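Local structure of uncharacterized protein (Thermus thermophilus HB8, 4WVA) at residues K134-A137 and F138-L142; Y260-E263 and E264-V267; D247-A250 and L251-L255; E202-D205 and R206-L210. The protein hydrolyses mannosylglycerate, a solute that thermophiles make under osmotic stress, to mannose and glycerate, and probably splits glucosylglycerate as well. All blocks are in the same frame, centred on the assembly; numbering follows the deposited sequence.

Contact 1. Residues K134-A137 and F138-L142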
# COMPACT_ATOMS: atom_id res chain seq x y z
N LYS A 134 18.74 18.99 10.08
CA LYS A 134 18.17 20.17 9.44
C LYS A 134 16.97 19.83 8.55
O LYS A 134 15.94 20.50 8.60
CB LYS A 134 19.26 20.90 8.65
CG LYS A 134 20.42 21.34 9.53
CD LYS A 134 21.41 22.20 8.77
CE LYS A 134 22.60 22.58 9.63
NZ LYS A 134 22.18 23.42 10.78
N LEU A 135 17.11 18.79 7.72
CA LEU A 135 15.98 18.27 6.95
C LEU A 135 14.82 17.87 7.86
O LEU A 135 13.65 18.20 7.62
CB LEU A 135 16.42 17.04 6.16
CG LEU A 135 17.31 17.29 4.94
CD1 LEU A 135 18.04 16.03 4.51
CD2 LEU A 135 16.43 17.79 3.81
N LEU A 136 15.15 17.14 8.92
CA LEU A 136 14.14 16.65 9.85
C LEU A 136 13.39 17.83 10.47
O LEU A 136 12.17 17.79 10.63
CB LEU A 136 14.81 15.79 10.92
CG LEU A 136 13.92 15.09 11.93
CD1 LEU A 136 13.08 14.02 11.26
CD2 LEU A 136 14.78 14.48 13.02
N ALA A 137 14.12 18.89 10.82
CA ALA A 137 13.50 20.07 11.42
C ALA A 137 12.59 20.80 10.44
O ALA A 137 11.56 21.35 10.83
CB ALA A 137 14.57 21.01 11.96
N PHE A 138 12.96 20.80 9.16
CA PHE A 138 12.12 21.39 8.13
C PHE A 138 10.82 20.58 7.97
O PHE A 138 9.72 21.15 7.93
CB PHE A 138 12.91 21.48 6.81
CG PHE A 138 12.12 21.96 5.62
CD1 PHE A 138 11.09 22.90 5.74
CD2 PHE A 138 12.43 21.50 4.34
CE1 PHE A 138 10.38 23.35 4.65
CE2 PHE A 138 11.74 21.95 3.24
CZ PHE A 138 10.71 22.87 3.39
N HIS A 139 10.93 19.26 7.86
CA HIS A 139 9.75 18.43 7.73
C HIS A 139 8.86 18.59 8.97
O HIS A 139 7.65 18.72 8.87
CB HIS A 139 10.14 16.97 7.53
CG HIS A 139 10.60 16.63 6.14
ND1 HIS A 139 11.52 17.38 5.42
CD2 HIS A 139 10.28 15.58 5.36
CE1 HIS A 139 11.72 16.80 4.24
NE2 HIS A 139 11.00 15.70 4.19
N ARG A 140 9.48 18.62 10.14
CA ARG A 140 8.72 18.82 11.37
C ARG A 140 7.94 20.14 11.37
O ARG A 140 6.79 20.17 11.78
CB ARG A 140 9.64 18.74 12.57
CG ARG A 140 8.90 18.82 13.89
CD ARG A 140 9.89 18.75 15.02
NE ARG A 140 10.61 17.47 15.04
CZ ARG A 140 11.92 17.31 14.95
NH1 ARG A 140 12.74 18.35 14.82
NH2 ARG A 140 12.41 16.08 15.03
N TRP A 141 8.59 21.22 10.93
CA TRP A 141 7.95 22.51 10.79
C TRP A 141 6.74 22.43 9.86
O TRP A 141 5.69 23.00 10.14
CB TRP A 141 8.96 23.58 10.30
CG TRP A 141 8.30 24.89 10.13
CD1 TRP A 141 8.11 25.83 11.10
CD2 TRP A 141 7.67 25.39 8.95
NE1 TRP A 141 7.40 26.88 10.60
CE2 TRP A 141 7.11 26.64 9.29
CE3 TRP A 141 7.51 24.90 7.65
CZ2 TRP A 141 6.43 27.42 8.36
CZ3 TRP A 141 6.82 25.68 6.74
CH2 TRP A 141 6.29 26.92 7.10
N LEU A 142 6.89 21.75 8.72
CA LEU A 142 5.80 21.63 7.80
C LEU A 142 4.54 21.07 8.47
O LEU A 142 3.48 21.65 8.34
CB LEU A 142 6.19 20.78 6.57
CG LEU A 142 7.16 21.41 5.57
CD1 LEU A 142 7.65 20.35 4.60
CD2 LEU A 142 6.51 22.55 4.80

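Contact 2. Residues Y260-E263 and E264-V267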
# COMPACT_ATOMS: atom_id res chain seq x y z
N TYR A 260 11.12 6.93 13.76
CA TYR A 260 9.74 6.62 14.15
C TYR A 260 8.81 7.75 13.72
O TYR A 260 7.74 7.49 13.18
CB TYR A 260 9.67 6.38 15.67
CG TYR A 260 8.45 5.66 16.20
CD1 TYR A 260 7.48 6.35 16.94
CD2 TYR A 260 8.29 4.29 16.03
CE1 TYR A 260 6.38 5.69 17.47
CE2 TYR A 260 7.20 3.63 16.56
CZ TYR A 260 6.25 4.33 17.27
OH TYR A 260 5.15 3.66 17.79
N GLU A 261 9.26 8.99 13.94
CA GLU A 261 8.50 10.20 13.61
C GLU A 261 8.20 10.26 12.10
O GLU A 261 7.08 10.52 11.67
CB GLU A 261 9.32 11.42 14.01
CG GLU A 261 8.56 12.74 13.99
CD GLU A 261 9.36 13.90 14.56
OE1 GLU A 261 8.77 14.99 14.72
OE2 GLU A 261 10.57 13.76 14.83
N ILE A 262 9.23 9.99 11.32
CA ILE A 262 9.13 10.01 9.86
C ILE A 262 8.18 8.92 9.36
O ILE A 262 7.41 9.13 8.42
CB ILE A 262 10.52 9.81 9.21
CG1 ILE A 262 11.54 10.84 9.71
CG2 ILE A 262 10.41 9.93 7.69
CD1 ILE A 262 12.97 10.45 9.41
N GLU A 263 8.21 7.74 9.99
CA GLU A 263 7.31 6.67 9.62
C GLU A 263 5.84 7.12 9.71
O GLU A 263 5.03 6.79 8.84
CB GLU A 263 7.52 5.43 10.49
CG GLU A 263 8.90 4.79 10.36
CD GLU A 263 9.26 3.92 11.55
OE1 GLU A 263 8.35 3.48 12.29
OE2 GLU A 263 10.46 3.68 11.75
N GLU A 264 5.50 7.86 10.76
CA GLU A 264 4.13 8.36 10.90
C GLU A 264 3.79 9.32 9.77
O GLU A 264 2.69 9.23 9.21
CB GLU A 264 3.92 9.04 12.26
CG GLU A 264 4.49 8.23 13.41
CD GLU A 264 3.74 8.37 14.71
OE1 GLU A 264 2.94 9.33 14.85
OE2 GLU A 264 3.96 7.50 15.59
N TRP A 265 4.72 10.19 9.39
CA TRP A 265 4.46 11.10 8.29
C TRP A 265 4.19 10.33 7.00
O TRP A 265 3.32 10.69 6.19
CB TRP A 265 5.62 12.07 8.04
CG TRP A 265 5.99 12.94 9.23
CD1 TRP A 265 5.17 13.34 10.24
CD2 TRP A 265 7.27 13.53 9.48
NE1 TRP A 265 5.86 14.14 11.11
CE2 TRP A 265 7.15 14.28 10.67
CE3 TRP A 265 8.50 13.51 8.82
CZ2 TRP A 265 8.23 14.97 11.22
CZ3 TRP A 265 9.56 14.20 9.37
CH2 TRP A 265 9.41 14.92 10.56
N ILE A 266 4.98 9.29 6.79
CA ILE A 266 4.86 8.49 5.57
C ILE A 266 3.49 7.78 5.49
O ILE A 266 2.82 7.81 4.47
CB ILE A 266 6.01 7.45 5.52
CG1 ILE A 266 7.35 8.16 5.28
CG2 ILE A 266 5.73 6.42 4.44
CD1 ILE A 266 8.57 7.28 5.41
N VAL A 267 3.11 7.14 6.58
CA VAL A 267 1.90 6.33 6.59
C VAL A 267 0.67 7.21 6.49
O VAL A 267 -0.20 6.94 5.68
CB VAL A 267 1.88 5.43 7.84
CG1 VAL A 267 0.55 4.71 7.98
CG2 VAL A 267 3.02 4.44 7.73
O HOH W 1 6.07 15.33 13.85

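Contact 3. Residues D247-A250 and L251-L255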
# COMPACT_ATOMS: atom_id res chain seq x y z
N ASP A 247 12.45 9.15 1.35
CA ASP A 247 13.89 9.25 1.21
C ASP A 247 14.60 9.67 2.52
O ASP A 247 15.71 9.19 2.80
CB ASP A 247 14.25 10.16 0.04
CG ASP A 247 13.85 9.56 -1.29
OD1 ASP A 247 13.88 8.31 -1.39
OD2 ASP A 247 13.46 10.30 -2.20
N LEU A 248 13.96 10.53 3.31
CA LEU A 248 14.46 10.91 4.62
C LEU A 248 14.50 9.72 5.58
O LEU A 248 15.45 9.59 6.36
CB LEU A 248 13.64 12.05 5.21
CG LEU A 248 14.22 12.71 6.46
CD1 LEU A 248 15.55 13.40 6.14
CD2 LEU A 248 13.22 13.70 7.01
N TYR A 249 13.47 8.87 5.51
CA TYR A 249 13.44 7.62 6.27
C TYR A 249 14.68 6.77 5.95
O TYR A 249 15.37 6.28 6.84
CB TYR A 249 12.16 6.84 5.95
CG TYR A 249 12.23 5.41 6.47
CD1 TYR A 249 11.84 5.11 7.77
CD2 TYR A 249 12.73 4.39 5.68
CE1 TYR A 249 11.95 3.82 8.27
CE2 TYR A 249 12.85 3.10 6.17
CZ TYR A 249 12.45 2.82 7.46
OH TYR A 249 12.57 1.52 7.93
N ALA A 250 14.96 6.61 4.66
CA ALA A 250 16.09 5.79 4.25
C ALA A 250 17.40 6.35 4.78
O ALA A 250 18.22 5.63 5.33
CB ALA A 250 16.13 5.65 2.73
N LEU A 251 17.57 7.66 4.66
CA LEU A 251 18.73 8.35 5.28
C LEU A 251 18.84 8.10 6.77
O LEU A 251 19.91 7.79 7.26
CB LEU A 251 18.68 9.86 5.03
CG LEU A 251 19.11 10.33 3.66
CD1 LEU A 251 18.58 11.73 3.41
CD2 LEU A 251 20.63 10.26 3.54
N ALA A 252 17.73 8.23 7.49
CA ALA A 252 17.70 7.98 8.93
C ALA A 252 18.21 6.58 9.25
O ALA A 252 19.05 6.40 10.15
CB ALA A 252 16.31 8.17 9.49
N VAL A 253 17.70 5.58 8.54
CA VAL A 253 18.10 4.20 8.83
C VAL A 253 19.59 4.02 8.52
O VAL A 253 20.32 3.41 9.33
CB VAL A 253 17.25 3.15 8.08
CG1 VAL A 253 17.77 1.75 8.37
CG2 VAL A 253 15.80 3.25 8.52
N LEU A 254 20.03 4.50 7.36
CA LEU A 254 21.43 4.37 6.95
C LEU A 254 22.40 5.05 7.91
O LEU A 254 23.49 4.52 8.17
CB LEU A 254 21.64 4.86 5.53
CG LEU A 254 21.00 3.99 4.44
CD1 LEU A 254 21.00 4.70 3.12
CD2 LEU A 254 21.72 2.65 4.31
N LEU A 255 21.98 6.18 8.46
CA LEU A 255 22.78 6.96 9.43
C LEU A 255 22.57 6.51 10.88
O LEU A 255 23.19 7.04 11.81
CB LEU A 255 22.44 8.45 9.31
CG LEU A 255 22.76 9.16 8.01
CD1 LEU A 255 22.29 10.60 8.11
CD2 LEU A 255 24.24 9.09 7.65

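Contact 4. Residues E202-D205 and R206-L210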
# COMPACT_ATOMS: atom_id res chain seq x y z
N GLU A 202 -3.43 40.90 -12.06
CA GLU A 202 -4.44 40.46 -11.09
C GLU A 202 -3.87 39.35 -10.21
O GLU A 202 -4.19 39.24 -9.03
CB GLU A 202 -5.69 39.97 -11.82
CG GLU A 202 -6.49 41.06 -12.53
CD GLU A 202 -5.82 41.63 -13.77
OE1 GLU A 202 -5.01 40.93 -14.43
OE2 GLU A 202 -6.09 42.81 -14.09
N ASP A 203 -3.00 38.54 -10.80
CA ASP A 203 -2.26 37.52 -10.03
C ASP A 203 -1.31 38.17 -9.03
O ASP A 203 -1.38 37.91 -7.82
CB ASP A 203 -1.46 36.61 -10.95
CG ASP A 203 -2.31 35.88 -11.94
OD1 ASP A 203 -3.19 35.13 -11.52
OD2 ASP A 203 -2.10 36.06 -13.13
N TYR A 204 -0.41 39.03 -9.51
CA TYR A 204 0.52 39.69 -8.61
C TYR A 204 -0.16 40.50 -7.52
O TYR A 204 0.32 40.53 -6.40
CB TYR A 204 1.54 40.55 -9.36
CG TYR A 204 2.85 39.84 -9.59
CD1 TYR A 204 3.96 40.07 -8.79
CD2 TYR A 204 2.97 38.96 -10.64
CE1 TYR A 204 5.16 39.40 -9.03
CE2 TYR A 204 4.16 38.29 -10.89
CZ TYR A 204 5.24 38.52 -10.10
OH TYR A 204 6.42 37.84 -10.37
N ASP A 205 -1.28 41.16 -7.83
CA ASP A 205 -2.00 41.91 -6.81
C ASP A 205 -2.33 41.03 -5.61
O ASP A 205 -2.14 41.40 -4.46
CB ASP A 205 -3.30 42.48 -7.39
CG ASP A 205 -3.07 43.71 -8.27
OD1 ASP A 205 -1.94 44.25 -8.30
OD2 ASP A 205 -4.04 44.12 -8.94
N ARG A 206 -2.79 39.82 -5.92
CA ARG A 206 -3.18 38.85 -4.90
C ARG A 206 -1.97 38.17 -4.25
O ARG A 206 -1.98 37.95 -3.05
CB ARG A 206 -4.20 37.88 -5.50
CG ARG A 206 -5.52 38.59 -5.83
CD ARG A 206 -6.43 37.87 -6.79
NE ARG A 206 -7.69 38.61 -6.89
CZ ARG A 206 -7.86 39.70 -7.63
NH1 ARG A 206 -6.87 40.18 -8.39
NH2 ARG A 206 -9.04 40.34 -7.62
N TYR A 207 -0.91 37.89 -5.01
CA TYR A 207 0.35 37.45 -4.41
C TYR A 207 0.83 38.43 -3.31
O TYR A 207 1.25 38.02 -2.23
CB TYR A 207 1.49 37.26 -5.45
CG TYR A 207 1.24 36.33 -6.64
CD1 TYR A 207 0.23 35.37 -6.64
CD2 TYR A 207 2.07 36.40 -7.78
CE1 TYR A 207 0.02 34.54 -7.73
CE2 TYR A 207 1.86 35.58 -8.88
CZ TYR A 207 0.84 34.64 -8.85
OH TYR A 207 0.64 33.83 -9.95
N LEU A 208 0.79 39.73 -3.62
CA LEU A 208 1.28 40.75 -2.70
C LEU A 208 0.33 40.96 -1.52
O LEU A 208 0.78 41.11 -0.39
CB LEU A 208 1.59 42.07 -3.44
CG LEU A 208 3.04 42.20 -3.93
CD1 LEU A 208 3.99 42.35 -2.76
CD2 LEU A 208 3.47 41.02 -4.79
N SER A 209 -0.97 40.94 -1.78
CA SER A 209 -1.96 41.01 -0.70
C SER A 209 -1.70 39.94 0.37
O SER A 209 -1.71 40.21 1.59
CB SER A 209 -3.37 40.88 -1.25
OG SER A 209 -4.32 40.83 -0.18
N LEU A 210 -1.44 38.71 -0.07
CA LEU A 210 -1.12 37.63 0.86
C LEU A 210 0.16 37.90 1.63
O LEU A 210 0.20 37.72 2.85
CB LEU A 210 -1.04 36.28 0.13
CG LEU A 210 -2.36 35.67 -0.38
CD1 LEU A 210 -2.10 34.49 -1.32
CD2 LEU A 210 -3.25 35.24 0.76
O HOH W 2 -1.99 33.09 -10.16
O HOH W 3 -6.52 42.95 -9.28

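Contact 1. Residues K134-A137 and F138-L142
The carbonyl oxygen L135 O takes two N-H groups of one residue, H139. The backbone bond from H139 N to L135 O is 2.9 Å long and nearly straight (170°). The second bond, from the ring atom H139 ND1 to the same L135 O, is weak at 3.2 Å, because its N-H is bent well off the line. The imidazole reaches that oxygen because its CG sits beside the backbone N (chi1 -78°), which swings the ring back over the preceding turn.

On another flank of helix 121-146, R140 also folds back. Its chain leaves the backbone extended and then bends at chi3 (-63°), laying the guanidinium across L136, with R140 NH2 3.5 Å from L136 CD2. L136 O lies over one face of the guanidinium, near its rim, while R140 NH1 passes 3.9 Å from A137 CA. Alanine suits this position, since a methyl keeps clear of the charged group coming down beside it. F138 and W141 send their rings to the loops instead, F138 close to L33, which probably binds substrate.

The helix thus carries a different chemistry on each flank. L136 CG and CD2 lie against R140 NH2, the nitrogen that goes on to E261 of helix 260-275, and may steady it there, while the weak imidazole bond may bias the rotation of the H139 ring.

Contact 2. Residues Y260-E263 and E264-V267
E264, W265, I266 and V267 each return an N-H to the carbonyl four residues back, from a long, weak 3.3 Å between E264 N and Y260 O to a firm 2.9 Å between I266 N and I262 O. On this first turn of helix 260-275 the main side chain is W265. Its CG stands beside the backbone N (chi1 -59°), so the indole leans back over the turn before it, with E261 O and I262 CA both over the same face. E261 reaches the benzo end of the ring in extended form, E261 CG lying 3.6 Å from W265 CZ2, and its carboxylate is turned 50° from the indole plane. A water in that plane ties the two together: it accepts from W265 NE1 at 3.0 Å and donates to E261 OE1 at 2.9 Å. Glutamate suits the place because its CG packs on the ring while the carboxylate oxygens hold the water and R140.

I262 makes apolar contacts with both W265 and I266, I262 CG1 lying 3.9 Å from W265 CZ3 and I262 CG2 4.0 Å from I266 CD1. The E264 carboxylate crosses Y260 obliquely, its plane 54° from the ring, with E264 OE2 3.6 Å from Y260 CE1.

I262 and W265 lie against L136 of helix 121-146, W265 also stacking on Y143, and I266 packs on helix 235-254. The remaining flank belongs to the trimer: E263 makes a salt bridge to R268 of the second subunit, and V267 packs on V267 of both other subunits.

Contact 3. Residues D247-A250 and L251-L255
Y249 and V253, one helical turn apart, meet ring face to methyl. V253 CG2 sits over the tyrosine ring 3.9 Å from its centroid and 25° off the normal, a CH-pi contact displaced toward the hydroxyl end, where V253 CG2 comes within 3.5 Å of Y249 CZ. Both first torsions serve this. The ring of Y249 swings toward the following turn (chi1 167°), and V253 CG2, placed beside its own backbone N, turns back to receive it. A beta-branched valine suits the spot, because one methyl can cover the ring while the other faces elsewhere. The same two residues also share the backbone bond from V253 N to Y249 O, 3.0 Å long. The phenol hydroxyl bonds to T151 O of the second subunit, so a serine in place of Y249 would probably leave that carbonyl without its mate and open a gap beside the V253 methyl.

L248 CD1 and L251 CD1 touch only lightly, 4.4 Å apart, whereas L254 CG lies close on the A250 carbonyl, 3.3 Å from A250 O. Small residues suit A250, set against R112 and W287 of the second subunit, and A252, set against F132 and P259.

This end of helix 235-254 is buried on every flank described here. L248 packs on L135 of helix 121-146 and on I262 of helix 260-275, L251 faces V111 and Y115 of helix 107-117, and D247 joins that helix through T109 and R112. W287 of the second subunit also covers V253 and L254.

Contact 4. Residues E202-D205 and R206-L210
Y207 CB begins 3.6 Å from Y204 O, and with CG beside the backbone N (chi1 -55°) the ring folds back over D203. The carbonyl oxygen sits against the ring face near its rim, Y207 CD1 being 3.2 Å from D203 O. On the other side CD2 and CE2 turn their edge to the face of Y204, Y207 CD2 standing 3.9 Å from Y204 CD2. This is an edge-to-face aromatic pair with planes at 56°, on helix 201-216 of an (alpha/alpha)6-barrel enzyme. Y204 OH bonds R198, which probably binds substrate, while Y207 lies close to D165, the likely proton donor. Farther out, CZ and OH run beside D203, Y207 OH 3.6 Å from D203 CB. One water links the ends, 2.7 Å from Y207 OH and 2.7 Å from D203 OD1, while D203 OD2 bonds to R200 N. A leucine in place of Y207 would probably leave this water without one of its partners and the Y204 face without its aromatic edge. On the neighbouring flank, R206 NH1 donates to E202 O (2.9 Å), which lies in the guanidinium plane, and a second water joins that nitrogen to D205 OD2, itself salt-bridged to K201, while D205 OD1 bonds Y185.

In the fold
Contacts 1, 2 and 3 form one cluster on three helices, 121-146, 235-254 and 260-275, and touch pairwise; contact 4 stands apart on helix 201-216, its centre 28 to 39 Å from theirs. Contact 3 is the most buried and mainly apolar. Contacts 1 and 2 are partly buried, and the salt bridge between R140 and E261, 3.0 Å from NH2 to OE2, joins their polar flanks beside the leucine, isoleucine and tryptophan packing. Contacts 2 and 3 face the second subunit, contact 2 the third as well, whereas 1 and 4 touch no other chain. Contact 4 has two water bridges and a tyrosine pair, contact 2 a single water bridge. Contact 4 lies next to the probable proton donor, and contact 1 nears the probable substrate site through F138.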